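PDB 2R7L: 5-formaminoimidazole-4-carboxamide-1-(beta)-D-ribofuranosyl 5'-monophosphate synthetase from Methanocaldococcus jannaschii, which catalyses the ATP- and formate-dependent formylation of the purine precursor AICAR to FAICAR without folates, as a homohexamer of the ATP-grasp superfamily. Local coordinates for residues A[263-274]-A[300-308]. Numbering follows the deposited sequence.
With AMZ (aminoimidazole 4-carboxamide ribonucleotide), chain F.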
loop_
_atom_site.group_PDB
_atom_site.type_symbol
_atom_site.label_atom_id
_atom_site.label_comp_id
_atom_site.label_asym_id
_atom_site.label_seq_id
_atom_site.Cartn_x
_atom_site.Cartn_y
_atom_site.Cartn_z
ATOM N N ILE A 263 11.647 -2.771 23.789
ATOM C CA ILE A 263 12.057 -3.455 24.998
ATOM C C ILE A 263 12.384 -4.914 24.695
ATOM O O ILE A 263 11.949 -5.460 23.678
ATOM C CB ILE A 263 10.953 -3.381 26.072
ATOM C CG1 ILE A 263 11.548 -3.499 27.483
ATOM C CG2 ILE A 263 9.895 -4.458 25.828
ATOM C CD1 ILE A 263 10.565 -3.126 28.593
ATOM N N ARG A 264 13.169 -5.530 25.574
ATOM C CA ARG A 264 13.444 -6.961 25.531
ATOM C C ARG A 264 12.105 -7.696 25.561
ATOM O O ARG A 264 11.265 -7.419 26.423
ATOM C CB ARG A 264 14.279 -7.333 26.752
ATOM C CG ARG A 264 14.690 -8.775 26.879
ATOM C CD ARG A 264 15.724 -8.853 28.003
ATOM N NE ARG A 264 16.086 -10.211 28.379
ATOM C CZ ARG A 264 17.096 -10.511 29.193
ATOM N NH1 ARG A 264 17.855 -9.547 29.696
ATOM N NH2 ARG A 264 17.355 -11.771 29.498
ATOM N N GLU A 265 11.894 -8.618 24.622
ATOM C CA GLU A 265 10.552 -9.179 24.414
ATOM C C GLU A 265 10.014 -9.929 25.635
ATOM O O GLU A 265 8.833 -9.832 25.942
ATOM C CB GLU A 265 10.498 -10.062 23.155
ATOM C CG GLU A 265 9.074 -10.383 22.676
ATOM C CD GLU A 265 9.049 -11.196 21.387
ATOM O OE1 GLU A 265 9.423 -10.649 20.323
ATOM O OE2 GLU A 265 8.650 -12.384 21.437
ATOM N N SER A 266 10.884 -10.658 26.338
ATOM C CA SER A 266 10.488 -11.355 27.566
ATOM C C SER A 266 9.889 -10.428 28.629
ATOM O O SER A 266 9.320 -10.895 29.614
ATOM C CB SER A 266 11.669 -12.136 28.159
ATOM O OG SER A 266 12.825 -11.313 28.294
ATOM N N LEU A 267 9.991 -9.118 28.425
ATOM C CA LEU A 267 9.493 -8.158 29.416
ATOM C C LEU A 267 8.108 -7.619 29.077
ATOM O O LEU A 267 7.543 -6.817 29.826
ATOM C CB LEU A 267 10.468 -6.986 29.575
ATOM C CG LEU A 267 11.855 -7.269 30.157
ATOM C CD1 LEU A 267 12.700 -5.994 30.210
ATOM C CD2 LEU A 267 11.727 -7.889 31.537
ATOM N N LEU A 268 7.556 -8.050 27.948
ATOM C CA LEU A 268 6.236 -7.562 27.546
ATOM C C LEU A 268 5.104 -8.048 28.463
ATOM O O LEU A 268 4.145 -7.307 28.714
ATOM C CB LEU A 268 5.963 -7.891 26.078
ATOM C CG LEU A 268 6.773 -7.013 25.123
ATOM C CD1 LEU A 268 6.621 -7.502 23.697
ATOM C CD2 LEU A 268 6.316 -5.574 25.254
ATOM N N PRO A 269 5.204 -9.286 28.975
ATOM C CA PRO A 269 4.193 -9.676 29.960
ATOM C C PRO A 269 4.149 -8.721 31.150
ATOM O O PRO A 269 3.066 -8.392 31.636
ATOM C CB PRO A 269 4.643 -11.074 30.396
ATOM C CG PRO A 269 5.419 -11.600 29.221
ATOM C CD PRO A 269 6.142 -10.384 28.685
ATOM N N GLN A 270 5.314 -8.259 31.601
ATOM C CA GLN A 270 5.375 -7.262 32.667
ATOM C C GLN A 270 4.786 -5.938 32.191
ATOM O O GLN A 270 4.007 -5.306 32.902
ATOM C CB GLN A 270 6.822 -7.053 33.146
ATOM C CG GLN A 270 6.927 -6.205 34.407
ATOM C CD GLN A 270 8.366 -5.791 34.759
ATOM O OE1 GLN A 270 8.576 -4.766 35.405
ATOM N NE2 GLN A 270 9.349 -6.586 34.331
ATOM N N VAL A 271 5.183 -5.514 30.990
ATOM C CA VAL A 271 4.671 -4.281 30.388
ATOM C C VAL A 271 3.144 -4.297 30.322
ATOM O O VAL A 271 2.481 -3.333 30.726
ATOM C CB VAL A 271 5.238 -4.069 28.966
ATOM C CG1 VAL A 271 4.496 -2.953 28.253
ATOM C CG2 VAL A 271 6.751 -3.794 29.014
ATOM N N PHE A 272 2.590 -5.398 29.825
ATOM C CA PHE A 272 1.136 -5.521 29.681
ATOM C C PHE A 272 0.444 -5.593 31.041
ATOM O O PHE A 272 -0.573 -4.925 31.264
ATOM C CB PHE A 272 0.771 -6.732 28.814
ATOM C CG PHE A 272 0.761 -6.442 27.333
ATOM C CD1 PHE A 272 1.807 -6.858 26.523
ATOM C CD2 PHE A 272 -0.292 -5.747 26.756
ATOM C CE1 PHE A 272 1.804 -6.588 25.157
ATOM C CE2 PHE A 272 -0.301 -5.467 25.396
ATOM C CZ PHE A 272 0.743 -5.894 24.596
ATOM N N GLU A 273 1.002 -6.390 31.954
ATOM C CA GLU A 273 0.451 -6.503 33.315
ATOM C C GLU A 273 0.353 -5.143 34.007
ATOM O O GLU A 273 -0.622 -4.859 34.699
ATOM C CB GLU A 273 1.279 -7.473 34.163
ATOM C CG GLU A 273 0.724 -7.728 35.557
ATOM C CD GLU A 273 -0.559 -8.548 35.543
ATOM O OE1 GLU A 273 -0.631 -9.532 34.777
ATOM O OE2 GLU A 273 -1.494 -8.214 36.304
ATOM N N MET A 274 1.364 -4.301 33.809
ATOM C CA MET A 274 1.369 -2.965 34.389
ATOM C C MET A 274 0.223 -2.142 33.847
ATOM O O MET A 274 -0.456 -1.420 34.590
ATOM C CB MET A 274 2.690 -2.248 34.094
ATOM C CG MET A 274 3.900 -2.846 34.788
ATOM S SD MET A 274 5.439 -2.190 34.112
ATOM C CE MET A 274 5.324 -0.468 34.577
ATOM N N CYS A 300 14.069 0.886 33.735
ATOM C CA CYS A 300 14.288 -0.535 33.911
ATOM C C CYS A 300 15.607 -0.744 34.643
ATOM O O CYS A 300 16.673 -0.426 34.118
ATOM C CB CYS A 300 14.299 -1.258 32.558
ATOM S SG CYS A 300 14.391 -3.059 32.712
ATOM N N ASN A 301 15.530 -1.265 35.862
ATOM C CA ASN A 301 16.742 -1.488 36.637
ATOM C C ASN A 301 17.422 -2.791 36.246
ATOM O O ASN A 301 16.888 -3.567 35.448
ATOM C CB ASN A 301 16.471 -1.392 38.142
ATOM C CG ASN A 301 15.624 -2.529 38.661
ATOM O OD1 ASN A 301 15.685 -3.649 38.157
ATOM N ND2 ASN A 301 14.847 -2.253 39.699
ATOM N N GLU A 302 18.613 -3.023 36.784
ATOM C CA GLU A 302 19.414 -4.165 36.360
ATOM C C GLU A 302 18.763 -5.500 36.713
ATOM O O GLU A 302 19.173 -6.552 36.215
ATOM C CB GLU A 302 20.823 -4.090 36.945
ATOM C CG GLU A 302 20.871 -4.078 38.459
ATOM C CD GLU A 302 22.283 -4.222 38.987
ATOM O OE1 GLU A 302 23.224 -3.726 38.331
ATOM O OE2 GLU A 302 22.454 -4.841 40.056
ATOM N N ASN A 303 17.756 -5.455 37.575
ATOM C CA ASN A 303 17.000 -6.655 37.916
ATOM C C ASN A 303 15.794 -6.880 36.999
ATOM O O ASN A 303 14.945 -7.738 37.270
ATOM C CB ASN A 303 16.553 -6.604 39.372
ATOM C CG ASN A 303 17.698 -6.825 40.332
ATOM O OD1 ASN A 303 18.552 -7.681 40.108
ATOM N ND2 ASN A 303 17.726 -6.047 41.407
ATOM N N LEU A 304 15.735 -6.099 35.923
ATOM C CA LEU A 304 14.679 -6.204 34.915
ATOM C C LEU A 304 13.303 -5.902 35.490
ATOM O O LEU A 304 12.316 -6.545 35.137
ATOM C CB LEU A 304 14.700 -7.574 34.230
ATOM C CG LEU A 304 15.966 -7.865 33.422
ATOM C CD1 LEU A 304 15.925 -9.244 32.788
ATOM C CD2 LEU A 304 16.180 -6.805 32.364
ATOM N N GLU A 305 13.252 -4.918 36.379
ATOM C CA GLU A 305 11.998 -4.468 36.954
ATOM C C GLU A 305 11.762 -3.063 36.477
ATOM O O GLU A 305 12.658 -2.220 36.566
ATOM C CB GLU A 305 12.064 -4.465 38.480
ATOM C CG GLU A 305 12.481 -5.787 39.098
ATOM C CD GLU A 305 12.800 -5.659 40.587
ATOM O OE1 GLU A 305 13.058 -4.526 41.059
ATOM O OE2 GLU A 305 12.792 -6.694 41.284
ATOM N N LEU A 306 10.560 -2.806 35.968
ATOM C CA LEU A 306 10.215 -1.474 35.504
ATOM C C LEU A 306 9.667 -0.648 36.660
ATOM O O LEU A 306 8.702 -1.036 37.304
ATOM C CB LEU A 306 9.209 -1.549 34.344
ATOM C CG LEU A 306 9.774 -2.054 33.006
ATOM C CD1 LEU A 306 8.655 -2.561 32.106
ATOM C CD2 LEU A 306 10.563 -0.946 32.308
ATOM N N VAL A 307 10.307 0.486 36.925
ATOM C CA VAL A 307 9.902 1.367 38.008
ATOM C C VAL A 307 9.331 2.630 37.391
ATOM O O VAL A 307 10.017 3.327 36.646
ATOM C CB VAL A 307 11.113 1.730 38.931
ATOM C CG1 VAL A 307 10.687 2.668 40.051
ATOM C CG2 VAL A 307 11.747 0.475 39.514
ATOM N N VAL A 308 8.077 2.938 37.688
ATOM C CA VAL A 308 7.457 4.090 37.048
ATOM C C VAL A 308 7.527 5.351 37.902
ATOM O O VAL A 308 7.005 5.411 39.016
ATOM C CB VAL A 308 6.023 3.783 36.490
ATOM C CG1 VAL A 308 5.550 2.431 36.941
ATOM C CG2 VAL A 308 5.033 4.864 36.878
HETATM O O5 AMZ F . 16.806 -7.281 22.725
HETATM C C6 AMZ F . 17.864 -7.915 22.684
HETATM N N2 AMZ F . 18.980 -7.475 22.110
HETATM C C3A AMZ F . 17.968 -9.288 23.326
HETATM C C7A AMZ F . 19.109 -10.059 23.464
HETATM N N3 AMZ F . 20.345 -9.762 23.058
HETATM N N1 AMZ F . 16.956 -9.947 23.876
HETATM C C5 AMZ F . 17.447 -11.105 24.340
HETATM N N AMZ F . 18.759 -11.170 24.088
HETATM C C1 AMZ F . 19.661 -12.296 24.431
HETATM C C2 AMZ F . 20.256 -12.172 25.834
HETATM C C3 AMZ F . 19.408 -13.117 26.665
HETATM O O2 AMZ F . 20.227 -13.740 27.653
HETATM O O1 AMZ F . 21.607 -12.647 25.778
HETATM O O AMZ F . 18.808 -13.452 24.425
HETATM C C AMZ F . 18.993 -14.175 25.646
HETATM C C4 AMZ F . 17.631 -14.808 25.994
HETATM O O3 AMZ F . 16.634 -13.797 26.104
HETATM P P AMZ F . 15.586 -13.855 27.286
HETATM O OP1 AMZ F . 14.656 -15.014 27.238
HETATM O O4 AMZ F . 16.419 -13.865 28.661
HETATM O OP2 AMZ F . 14.767 -12.457 27.267
HETATM O O HOH W 1 7.518 -3.444 37.334
#
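With CG trans to the backbone N (chi1 -170°) and the chain extended beyond it, Q270 carries its amide from helix 268-285 to the turn 301-304 and the start of strand 306-312, where it grips the backbone of L304 and L306. Here, in the ATP-grasp region, the helix packs on a five-stranded antiparallel sheet at the hairpin joining strands 292-300 and 306-312. L306 N donates to Q270 OE1 at 2.8 Å, nearly straight (167°), in the carbonyl plane on a lone pair. On the other limb, Q270 NE2 donates to L304 O at 3.1 Å. The amide is thus held at both ends, and a water donating to Q270 OE1 and L306 O gives the amide oxygen a second donor. Beside it L306 is embedded among apolar side chains: its CD1 meets I263 CD1 tip to tip at 4.0 Å and also touches V271 CG2, while M274 crosses it at about a right angle, SD 3.8 Å from L306 CD1. M274 CE reaches V308 CG1, 3.7 Å away. L304 packs against L267 and sets CD1 over one face of the R264 guanidinium, offset toward the rim. In the guanidinium plane, R264 NE donates to AMZ OP2 at 2.8 Å; S94 and N258 of a second subunit also bind this nucleotide. The chemistry implies a division of labour: Q270 ties helix to turn and strand through main-chain polar groups, whereas R264, its face against leucine, presents its NE-H to a phosphate whose negative charge it probably offsets at the subunit interface.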